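Local coordinates for protein seryl-tRNA synthetase (Pyrococcus horikoshii, PDB 2DQ0) that attaches serine to tRNA(Ser), and probably also to tRNA(Sec), through a seryl-adenylate intermediate, working as a class II homodimeric synthetase, at residues A[18-23]-A[114-119]; A[48-53]-A[79-84]; A[189-194]-A[441-446]. All coordinates share one frame; numbering follows the deposited sequence.

Contact 1 (A[18-23]-A[114-119])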
loop_
_atom_site.group_PDB
_atom_site.type_symbol
_atom_site.label_atom_id
_atom_site.label_comp_id
_atom_site.label_asym_id
_atom_site.label_seq_id
_atom_site.Cartn_x
_atom_site.Cartn_y
_atom_site.Cartn_z
ATOM N N LEU A 18 -18.776 -15.804 -26.496
ATOM C CA LEU A 18 -18.692 -16.515 -25.230
ATOM C C LEU A 18 -18.019 -17.857 -25.471
ATOM O O LEU A 18 -17.255 -18.339 -24.634
ATOM C CB LEU A 18 -20.091 -16.744 -24.684
ATOM C CG LEU A 18 -20.528 -15.953 -23.453
ATOM C CD1 LEU A 18 -19.967 -14.544 -23.474
ATOM C CD2 LEU A 18 -22.042 -15.954 -23.393
ATOM N N ILE A 19 -18.300 -18.463 -26.624
ATOM C CA ILE A 19 -17.699 -19.745 -26.950
ATOM C C ILE A 19 -16.244 -19.558 -27.377
ATOM O O ILE A 19 -15.392 -20.387 -27.060
ATOM C CB ILE A 19 -18.512 -20.486 -28.035
ATOM C CG1 ILE A 19 -19.853 -20.925 -27.439
ATOM C CG2 ILE A 19 -17.765 -21.728 -28.515
ATOM C CD1 ILE A 19 -20.834 -21.435 -28.452
ATOM N N LYS A 20 -15.947 -18.472 -28.080
ATOM C CA LYS A 20 -14.567 -18.228 -28.476
ATOM C C LYS A 20 -13.757 -17.958 -27.204
ATOM O O LYS A 20 -12.535 -18.116 -27.184
ATOM C CB LYS A 20 -14.461 -16.999 -29.375
ATOM C CG LYS A 20 -14.990 -17.138 -30.777
ATOM C CD LYS A 20 -14.813 -15.804 -31.520
ATOM C CE LYS A 20 -15.561 -15.784 -32.846
ATOM N NZ LYS A 20 -15.733 -14.403 -33.374
ATOM N N ARG A 21 -14.454 -17.544 -26.146
ATOM C CA ARG A 21 -13.805 -17.212 -24.884
ATOM C C ARG A 21 -13.683 -18.375 -23.939
ATOM O O ARG A 21 -12.916 -18.313 -23.002
ATOM C CB ARG A 21 -14.558 -16.094 -24.163
ATOM C CG ARG A 21 -14.176 -14.681 -24.561
ATOM C CD ARG A 21 -15.037 -13.685 -23.782
ATOM N NE ARG A 21 -14.648 -12.297 -24.012
ATOM C CZ ARG A 21 -13.540 -11.737 -23.549
ATOM N NH1 ARG A 21 -13.294 -10.469 -23.819
ATOM N NH2 ARG A 21 -12.681 -12.435 -22.811
ATOM N N GLY A 22 -14.446 -19.432 -24.179
ATOM C CA GLY A 22 -14.390 -20.576 -23.298
ATOM C C GLY A 22 -15.327 -20.371 -22.124
ATOM O O GLY A 22 -15.184 -20.993 -21.071
ATOM N N GLU A 23 -16.295 -19.485 -22.294
ATOM C CA GLU A 23 -17.253 -19.218 -21.232
ATOM C C GLU A 23 -18.562 -19.892 -21.591
ATOM O O GLU A 23 -19.614 -19.257 -21.620
ATOM C CB GLU A 23 -17.462 -17.713 -21.086
ATOM C CG GLU A 23 -16.185 -16.974 -20.823
ATOM C CD GLU A 23 -15.538 -17.412 -19.519
ATOM O OE1 GLU A 23 -16.166 -17.230 -18.456
ATOM O OE2 GLU A 23 -14.404 -17.938 -19.559
ATOM N N VAL A 114 -8.819 -10.112 -32.697
ATOM C CA VAL A 114 -8.215 -11.007 -31.725
ATOM C C VAL A 114 -8.375 -12.419 -32.206
ATOM O O VAL A 114 -9.485 -12.866 -32.508
ATOM C CB VAL A 114 -8.785 -10.841 -30.253
ATOM C CG1 VAL A 114 -9.907 -9.847 -30.219
ATOM C CG2 VAL A 114 -9.230 -12.192 -29.666
ATOM N N PRO A 115 -7.248 -13.138 -32.309
ATOM C CA PRO A 115 -7.165 -14.533 -32.755
ATOM C C PRO A 115 -7.891 -15.464 -31.804
ATOM O O PRO A 115 -7.951 -15.188 -30.609
ATOM C CB PRO A 115 -5.665 -14.795 -32.776
ATOM C CG PRO A 115 -5.151 -13.899 -31.673
ATOM C CD PRO A 115 -5.916 -12.628 -31.932
ATOM N N VAL A 116 -8.443 -16.558 -32.325
ATOM C CA VAL A 116 -9.152 -17.514 -31.477
ATOM C C VAL A 116 -8.199 -18.545 -30.886
ATOM O O VAL A 116 -7.285 -19.017 -31.555
ATOM C CB VAL A 116 -10.264 -18.238 -32.245
ATOM C CG1 VAL A 116 -11.101 -19.089 -31.271
ATOM C CG2 VAL A 116 -11.141 -17.214 -32.949
ATOM N N GLY A 117 -8.417 -18.884 -29.619
ATOM C CA GLY A 117 -7.548 -19.832 -28.950
ATOM C C GLY A 117 -8.066 -20.312 -27.609
ATOM O O GLY A 117 -9.027 -19.774 -27.051
ATOM N N LYS A 118 -7.403 -21.335 -27.083
ATOM C CA LYS A 118 -7.787 -21.937 -25.827
ATOM C C LYS A 118 -7.077 -21.266 -24.653
ATOM O O LYS A 118 -7.693 -21.008 -23.616
ATOM C CB LYS A 118 -7.443 -23.431 -25.873
ATOM C CG LYS A 118 -8.279 -24.324 -24.959
ATOM C CD LYS A 118 -7.792 -25.783 -25.003
ATOM C CE LYS A 118 -8.771 -26.742 -24.313
ATOM N NZ LYS A 118 -10.057 -26.898 -25.067
ATOM N N ASP A 119 -5.789 -20.968 -24.829
ATOM C CA ASP A 119 -4.977 -20.363 -23.768
ATOM C C ASP A 119 -3.697 -19.655 -24.256
ATOM O O ASP A 119 -3.552 -19.369 -25.438
ATOM C CB ASP A 119 -4.611 -21.454 -22.746
ATOM C CG ASP A 119 -4.302 -22.802 -23.405
ATOM O OD1 ASP A 119 -3.419 -22.844 -24.297
ATOM O OD2 ASP A 119 -4.948 -23.814 -23.028
#
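Lys20, in the last turn of helix 11-21, meets Val116 of the loop between helix 72-103 and strand 124-129 through aliphatic carbon alone. Methyl CG2 of Val116 faces CD of Lys20 at 4.2 Å, and the two side chains cross at about a right angle. CG of Lys20 lies anti to its own carbonyl carbon (chi1 -72°) and the chain beyond is extended, which brings CD alongside the valine methyl. CB of Val116 points toward the helix.

The closer-knit part lies on the backbone side. Here Lys20 O and Gly117 O approach to 3.9 Å without a bond between them. Thr345 links the two backbones, its OG1 being hydrogen-bonded to both Lys20 O and Gly117 N, and Val116 also packs on it. Behind Lys20 the helix closes in a Schellman motif, with Glu23 N bonded to Leu18 O at 2.8 Å and Gly22 taking a positive phi of 86°. Arg21 points away from the loop 114-119 and is buried, its guanidinium bonded to the carbonyl oxygens of Asn108 and Gly349.

The solvent side is loose by comparison. Lys20 and Val116 are both exposed, and only 117 Å² is buried in total. Both also touch a crystal neighbour, and the lysine conformation may owe something to the lattice. With a single methyl-methylene van der Waals contact and no direct polar link, the chemistry implies an indirect polar linkage: Thr345 bridges helix end and loop through its hydroxyl, while its backbone bonds to Pro115.

Contact 2 (A[48-53]-A[79-84])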
loop_
_atom_site.group_PDB
_atom_site.type_symbol
_atom_site.label_atom_id
_atom_site.label_comp_id
_atom_site.label_asym_id
_atom_site.label_seq_id
_atom_site.Cartn_x
_atom_site.Cartn_y
_atom_site.Cartn_z
ATOM N N ASN A 48 -48.487 1.177 -18.359
ATOM C CA ASN A 48 -49.044 2.290 -19.095
ATOM C C ASN A 48 -50.529 2.059 -19.373
ATOM O O ASN A 48 -51.339 2.977 -19.273
ATOM C CB ASN A 48 -48.283 2.503 -20.394
ATOM C CG ASN A 48 -46.918 3.113 -20.161
ATOM O OD1 ASN A 48 -46.680 3.750 -19.128
ATOM N ND2 ASN A 48 -46.014 2.940 -21.125
ATOM N N ARG A 49 -50.878 0.823 -19.705
ATOM C CA ARG A 49 -52.256 0.460 -19.997
ATOM C C ARG A 49 -53.045 0.856 -18.771
ATOM O O ARG A 49 -54.116 1.456 -18.873
ATOM C CB ARG A 49 -52.363 -1.057 -20.226
ATOM C CG ARG A 49 -53.245 -1.531 -21.404
ATOM C CD ARG A 49 -54.757 -1.554 -21.105
ATOM N NE ARG A 49 -55.094 -2.097 -19.787
ATOM C CZ ARG A 49 -54.638 -3.247 -19.298
ATOM N NH1 ARG A 49 -53.816 -3.995 -20.022
ATOM N NH2 ARG A 49 -54.990 -3.645 -18.076
ATOM N N LEU A 50 -52.502 0.528 -17.604
ATOM C CA LEU A 50 -53.170 0.844 -16.353
ATOM C C LEU A 50 -53.187 2.331 -16.060
ATOM O O LEU A 50 -54.197 2.841 -15.588
ATOM C CB LEU A 50 -52.547 0.076 -15.195
ATOM C CG LEU A 50 -52.928 -1.411 -15.127
ATOM C CD1 LEU A 50 -52.158 -2.072 -13.975
ATOM C CD2 LEU A 50 -54.460 -1.564 -14.929
ATOM N N ARG A 51 -52.094 3.036 -16.350
ATOM C CA ARG A 51 -52.069 4.482 -16.109
ATOM C C ARG A 51 -53.192 5.134 -16.928
ATOM O O ARG A 51 -53.908 6.014 -16.435
ATOM C CB ARG A 51 -50.691 5.079 -16.473
ATOM C CG ARG A 51 -49.606 4.692 -15.464
ATOM C CD ARG A 51 -48.222 5.237 -15.793
ATOM N NE ARG A 51 -48.266 6.666 -16.091
ATOM C CZ ARG A 51 -48.084 7.180 -17.304
ATOM N NH1 ARG A 51 -47.835 6.382 -18.337
ATOM N NH2 ARG A 51 -48.174 8.491 -17.485
ATOM N N HIS A 52 -53.362 4.660 -18.160
ATOM C CA HIS A 52 -54.388 5.170 -19.060
ATOM C C HIS A 52 -55.794 4.898 -18.529
ATOM O O HIS A 52 -56.685 5.746 -18.629
ATOM C CB HIS A 52 -54.246 4.525 -20.432
ATOM C CG HIS A 52 -55.186 5.078 -21.454
ATOM N ND1 HIS A 52 -54.869 6.160 -22.247
ATOM C CD2 HIS A 52 -56.446 4.716 -21.795
ATOM C CE1 HIS A 52 -55.893 6.441 -23.034
ATOM N NE2 HIS A 52 -56.863 5.581 -22.779
ATOM N N GLU A 53 -55.989 3.702 -17.977
ATOM C CA GLU A 53 -57.284 3.314 -17.435
ATOM C C GLU A 53 -57.594 4.214 -16.236
ATOM O O GLU A 53 -58.737 4.621 -16.037
ATOM C CB GLU A 53 -57.256 1.843 -17.000
ATOM C CG GLU A 53 -58.561 1.084 -17.229
ATOM C CD GLU A 53 -58.764 0.659 -18.684
ATOM O OE1 GLU A 53 -58.895 1.538 -19.567
ATOM O OE2 GLU A 53 -58.791 -0.565 -18.946
ATOM N N ARG A 79 -59.029 1.827 -6.909
ATOM C CA ARG A 79 -58.192 1.297 -5.840
ATOM C C ARG A 79 -57.370 0.080 -6.281
ATOM O O ARG A 79 -56.259 -0.146 -5.785
ATOM C CB ARG A 79 -59.065 0.933 -4.632
ATOM C CG ARG A 79 -59.563 2.124 -3.809
ATOM C CD ARG A 79 -60.850 1.812 -3.051
ATOM N NE ARG A 79 -60.787 0.534 -2.342
ATOM C CZ ARG A 79 -61.844 -0.096 -1.831
ATOM N NH1 ARG A 79 -63.058 0.433 -1.945
ATOM N NH2 ARG A 79 -61.687 -1.263 -1.217
ATOM N N GLU A 80 -57.899 -0.709 -7.212
ATOM C CA GLU A 80 -57.144 -1.869 -7.648
ATOM C C GLU A 80 -56.076 -1.481 -8.676
ATOM O O GLU A 80 -55.033 -2.133 -8.760
ATOM C CB GLU A 80 -58.069 -2.987 -8.193
ATOM C CG GLU A 80 -58.972 -2.618 -9.364
ATOM C CD GLU A 80 -59.462 -3.838 -10.164
ATOM O OE1 GLU A 80 -59.841 -4.852 -9.536
ATOM O OE2 GLU A 80 -59.479 -3.777 -11.421
ATOM N N ILE A 81 -56.313 -0.417 -9.440
ATOM C CA ILE A 81 -55.328 -0.005 -10.426
ATOM C C ILE A 81 -54.041 0.455 -9.732
ATOM O O ILE A 81 -52.943 0.028 -10.108
ATOM C CB ILE A 81 -55.891 1.097 -11.362
ATOM C CG1 ILE A 81 -56.978 0.488 -12.261
ATOM C CG2 ILE A 81 -54.771 1.669 -12.242
ATOM C CD1 ILE A 81 -57.708 1.483 -13.119
ATOM N N VAL A 82 -54.161 1.294 -8.709
ATOM C CA VAL A 82 -52.964 1.729 -7.995
ATOM C C VAL A 82 -52.281 0.534 -7.326
ATOM O O VAL A 82 -51.052 0.424 -7.356
ATOM C CB VAL A 82 -53.255 2.824 -6.910
ATOM C CG1 VAL A 82 -52.722 4.174 -7.380
ATOM C CG2 VAL A 82 -54.734 2.919 -6.624
ATOM N N LYS A 83 -53.074 -0.352 -6.724
ATOM C CA LYS A 83 -52.532 -1.551 -6.071
ATOM C C LYS A 83 -51.732 -2.353 -7.078
ATOM O O LYS A 83 -50.621 -2.804 -6.796
ATOM C CB LYS A 83 -53.661 -2.443 -5.519
ATOM C CG LYS A 83 -53.207 -3.818 -4.972
ATOM C CD LYS A 83 -54.317 -4.507 -4.144
ATOM C CE LYS A 83 -53.933 -5.911 -3.635
ATOM N NZ LYS A 83 -53.980 -6.981 -4.698
ATOM N N ARG A 84 -52.314 -2.503 -8.261
ATOM C CA ARG A 84 -51.705 -3.269 -9.333
ATOM C C ARG A 84 -50.473 -2.578 -9.897
ATOM O O ARG A 84 -49.427 -3.214 -10.079
ATOM C CB ARG A 84 -52.743 -3.525 -10.442
ATOM C CG ARG A 84 -52.279 -4.517 -11.506
ATOM C CD ARG A 84 -51.792 -5.822 -10.876
ATOM N NE ARG A 84 -51.058 -6.644 -11.829
ATOM C CZ ARG A 84 -50.150 -7.550 -11.480
ATOM N NH1 ARG A 84 -49.864 -7.755 -10.197
ATOM N NH2 ARG A 84 -49.517 -8.243 -12.417
#
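Neither face of the Arg84 guanidinium takes part in the packing against Leu50; its planar end runs on along its own helix, where NH1 forms a salt bridge with Glu87, and the residue meets 48-53 through its aliphatic stem. The other guanidinium, that of Arg51, is engaged at its edge. Asn48 lies there nearly in the guanidinium plane, and NH1 of Arg51 donates to Asn48 OD1 over 3.0 Å. The bond is bent, with an N-H...O angle of 135°, and the donor stands well above the plane of the amide carbonyl. It braces one turn of helix 28-65; CB of Arg51 points away from 79-84, although its side chain touches Ile85.

Between the helices the contact is apolar. CD1 of Leu50 reaches CG of Arg84 at 3.5 Å, the two side chains meeting at a slant. CG of Arg84 is anti to its backbone N (chi1 -170°), which lays CB and CG beside the leucine before a bend at chi2 turns the charged end off. CG2 of Ile81 sits 4.0 Å from Leu50 CB and 3.6 Å from Leu50 O. The longer branch of the isoleucine ends in CD1, 3.9 Å from Glu53 CB, while the carboxylate of Glu53 leads away.

The segments run nearly antiparallel, at 154°, with axes 9.9 Å apart. Leu50 also touches Ile85 and Leu88, so it fits as a knob into a hole lined by Ile81, Arg84, Ile85 and Leu88. This knobs-into-holes packing joins helix 28-65 to helix 72-103 in the antiparallel coiled-coil arm of the N-terminal extension, which is involved in tRNA binding.

Contact 3 (A[189-194]-A[441-446])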
loop_
_atom_site.group_PDB
_atom_site.type_symbol
_atom_site.label_atom_id
_atom_site.label_comp_id
_atom_site.label_asym_id
_atom_site.label_seq_id
_atom_site.Cartn_x
_atom_site.Cartn_y
_atom_site.Cartn_z
ATOM N N LEU A 189 17.153 -4.321 -1.615
ATOM C CA LEU A 189 18.291 -3.590 -1.060
ATOM C C LEU A 189 19.219 -2.885 -2.040
ATOM O O LEU A 189 19.200 -3.141 -3.250
ATOM C CB LEU A 189 19.147 -4.542 -0.218
ATOM C CG LEU A 189 18.442 -5.456 0.788
ATOM C CD1 LEU A 189 19.355 -6.616 1.134
ATOM C CD2 LEU A 189 18.074 -4.689 2.053
ATOM N N ASN A 190 20.031 -1.989 -1.474
ATOM C CA ASN A 190 21.033 -1.217 -2.193
ATOM C C ASN A 190 20.722 -0.671 -3.582
ATOM O O ASN A 190 19.692 -0.016 -3.793
ATOM C CB ASN A 190 22.323 -2.021 -2.250
ATOM C CG ASN A 190 22.745 -2.485 -0.892
ATOM O OD1 ASN A 190 22.798 -3.671 -0.630
ATOM N ND2 ASN A 190 23.019 -1.543 -0.003
ATOM N N GLU A 191 21.613 -0.937 -4.530
ATOM C CA GLU A 191 21.422 -0.391 -5.849
ATOM C C GLU A 191 20.115 -0.815 -6.492
ATOM O O GLU A 191 19.566 -0.083 -7.316
ATOM C CB GLU A 191 22.634 -0.689 -6.740
ATOM C CG GLU A 191 23.374 -1.933 -6.332
ATOM C CD GLU A 191 24.425 -1.692 -5.271
ATOM O OE1 GLU A 191 24.419 -2.429 -4.268
ATOM O OE2 GLU A 191 25.269 -0.792 -5.444
ATOM N N ILE A 192 19.568 -1.954 -6.085
ATOM C CA ILE A 192 18.305 -2.379 -6.671
ATOM C C ILE A 192 17.174 -1.418 -6.260
ATOM O O ILE A 192 16.201 -1.244 -6.993
ATOM C CB ILE A 192 17.955 -3.813 -6.250
ATOM C CG1 ILE A 192 19.057 -4.772 -6.717
ATOM C CG2 ILE A 192 16.603 -4.207 -6.845
ATOM C CD1 ILE A 192 19.246 -4.809 -8.260
ATOM N N VAL A 193 17.298 -0.798 -5.086
ATOM C CA VAL A 193 16.284 0.157 -4.651
ATOM C C VAL A 193 16.396 1.391 -5.540
ATOM O O VAL A 193 15.384 1.946 -5.977
ATOM C CB VAL A 193 16.465 0.567 -3.163
ATOM C CG1 VAL A 193 15.497 1.674 -2.805
ATOM C CG2 VAL A 193 16.212 -0.631 -2.255
ATOM N N ILE A 194 17.626 1.819 -5.823
ATOM C CA ILE A 194 17.808 2.973 -6.685
ATOM C C ILE A 194 17.312 2.648 -8.090
ATOM O O ILE A 194 16.703 3.484 -8.754
ATOM C CB ILE A 194 19.297 3.431 -6.747
ATOM C CG1 ILE A 194 19.565 4.544 -5.728
ATOM C CG2 ILE A 194 19.587 4.066 -8.087
ATOM C CD1 ILE A 194 19.091 4.262 -4.354
ATOM N N LYS A 441 26.738 2.924 -13.302
ATOM C CA LYS A 441 26.503 2.379 -14.646
ATOM C C LYS A 441 26.373 0.861 -14.651
ATOM O O LYS A 441 25.916 0.266 -15.625
ATOM C CB LYS A 441 27.629 2.787 -15.591
ATOM C CG LYS A 441 27.768 4.294 -15.800
ATOM C CD LYS A 441 28.813 4.601 -16.853
ATOM C CE LYS A 441 29.064 6.089 -16.957
ATOM N NZ LYS A 441 29.467 6.663 -15.649
ATOM N N GLU A 442 26.767 0.233 -13.555
ATOM C CA GLU A 442 26.664 -1.208 -13.456
ATOM C C GLU A 442 26.558 -1.588 -11.989
ATOM O O GLU A 442 26.758 -0.755 -11.102
ATOM C CB GLU A 442 27.905 -1.862 -14.056
ATOM C CG GLU A 442 29.220 -1.291 -13.518
ATOM C CD GLU A 442 30.442 -2.073 -13.983
ATOM O OE1 GLU A 442 30.524 -2.400 -15.197
ATOM O OE2 GLU A 442 31.325 -2.350 -13.133
ATOM N N ILE A 443 26.220 -2.843 -11.729
ATOM C CA ILE A 443 26.140 -3.307 -10.359
ATOM C C ILE A 443 27.062 -4.505 -10.271
ATOM O O ILE A 443 26.883 -5.481 -10.989
ATOM C CB ILE A 443 24.701 -3.716 -9.948
ATOM C CG1 ILE A 443 23.730 -2.554 -10.222
ATOM C CG2 ILE A 443 24.695 -4.085 -8.455
ATOM C CD1 ILE A 443 22.276 -2.902 -10.075
ATOM N N VAL A 444 28.057 -4.420 -9.400
ATOM C CA VAL A 444 29.005 -5.511 -9.256
ATOM C C VAL A 444 28.719 -6.404 -8.061
ATOM O O VAL A 444 28.129 -5.984 -7.061
ATOM C CB VAL A 444 30.469 -4.974 -9.160
ATOM C CG1 VAL A 444 30.697 -3.961 -10.257
ATOM C CG2 VAL A 444 30.742 -4.344 -7.798
ATOM N N PRO A 445 29.122 -7.669 -8.157
ATOM C CA PRO A 445 28.897 -8.606 -7.059
ATOM C C PRO A 445 29.622 -8.155 -5.813
ATOM O O PRO A 445 30.636 -7.469 -5.902
ATOM C CB PRO A 445 29.444 -9.926 -7.605
ATOM C CG PRO A 445 30.388 -9.523 -8.625
ATOM C CD PRO A 445 29.732 -8.353 -9.303
ATOM N N VAL A 446 29.084 -8.528 -4.657
ATOM C CA VAL A 446 29.690 -8.168 -3.387
ATOM C C VAL A 446 30.584 -9.328 -2.985
ATOM O O VAL A 446 30.433 -10.436 -3.502
ATOM C CB VAL A 446 28.597 -7.898 -2.301
ATOM C CG1 VAL A 446 27.601 -6.926 -2.842
ATOM C CG2 VAL A 446 27.887 -9.152 -1.890
#
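Helix 190-209, near its beginning, lies beside the short strand 442-443 with the CA atoms of Glu191 and Ile443 7.1 Å apart. Ile443 points toward the helix and spreads its branches over two successive residues. Its CG2 meets Glu191 CG at 3.3 Å, and its CD1 lies 4.0 Å from Glu191 CB; the two side chains run alongside each other, pointing opposite ways. A chi1 of 27° places the glutamate CG against that methyl, and the bend at chi2 (-87°) then sets the direction of the carboxylate. CD1 of Ile443 also faces CD1 of Ile192 at 4.0 Å, with the two isoleucines crossing at about a right angle.

Leu169 and Leu166 extend the apolar surroundings, touching Ile443 and Ile192 respectively. On the dimer side, Leu189 joins an antiparallel ladder with a strand of the second subunit, and Val193 packs on Ile216 of that subunit, consistent with the long helix and strand of class II motif 1. Contact across the two segments is purely van der Waals, which implies that shape and burial govern this face, while directional bonds placing the strand come from its backbone pairing with Val428.

In the fold
The three contacts are spread along an elongated chain and none touches another. Contact 2 is nested in sequence within the loop closed by contact 1, yet their centres are about 48 Å apart, because the coiled-coil arm projects far from the body. Contact 3 follows both in sequence and lies across the chain's centre from contact 2, with about 77 Å between their centres; it is about 43 Å from contact 1, centre to centre. Contacts 1 and 2 lie away from the substrate-binding sites. Contact 3 comes nearer the catalytic pocket, the Ile192 side chain being about 13 Å from the bound seryl-adenylate analogue, and it borders the second subunit.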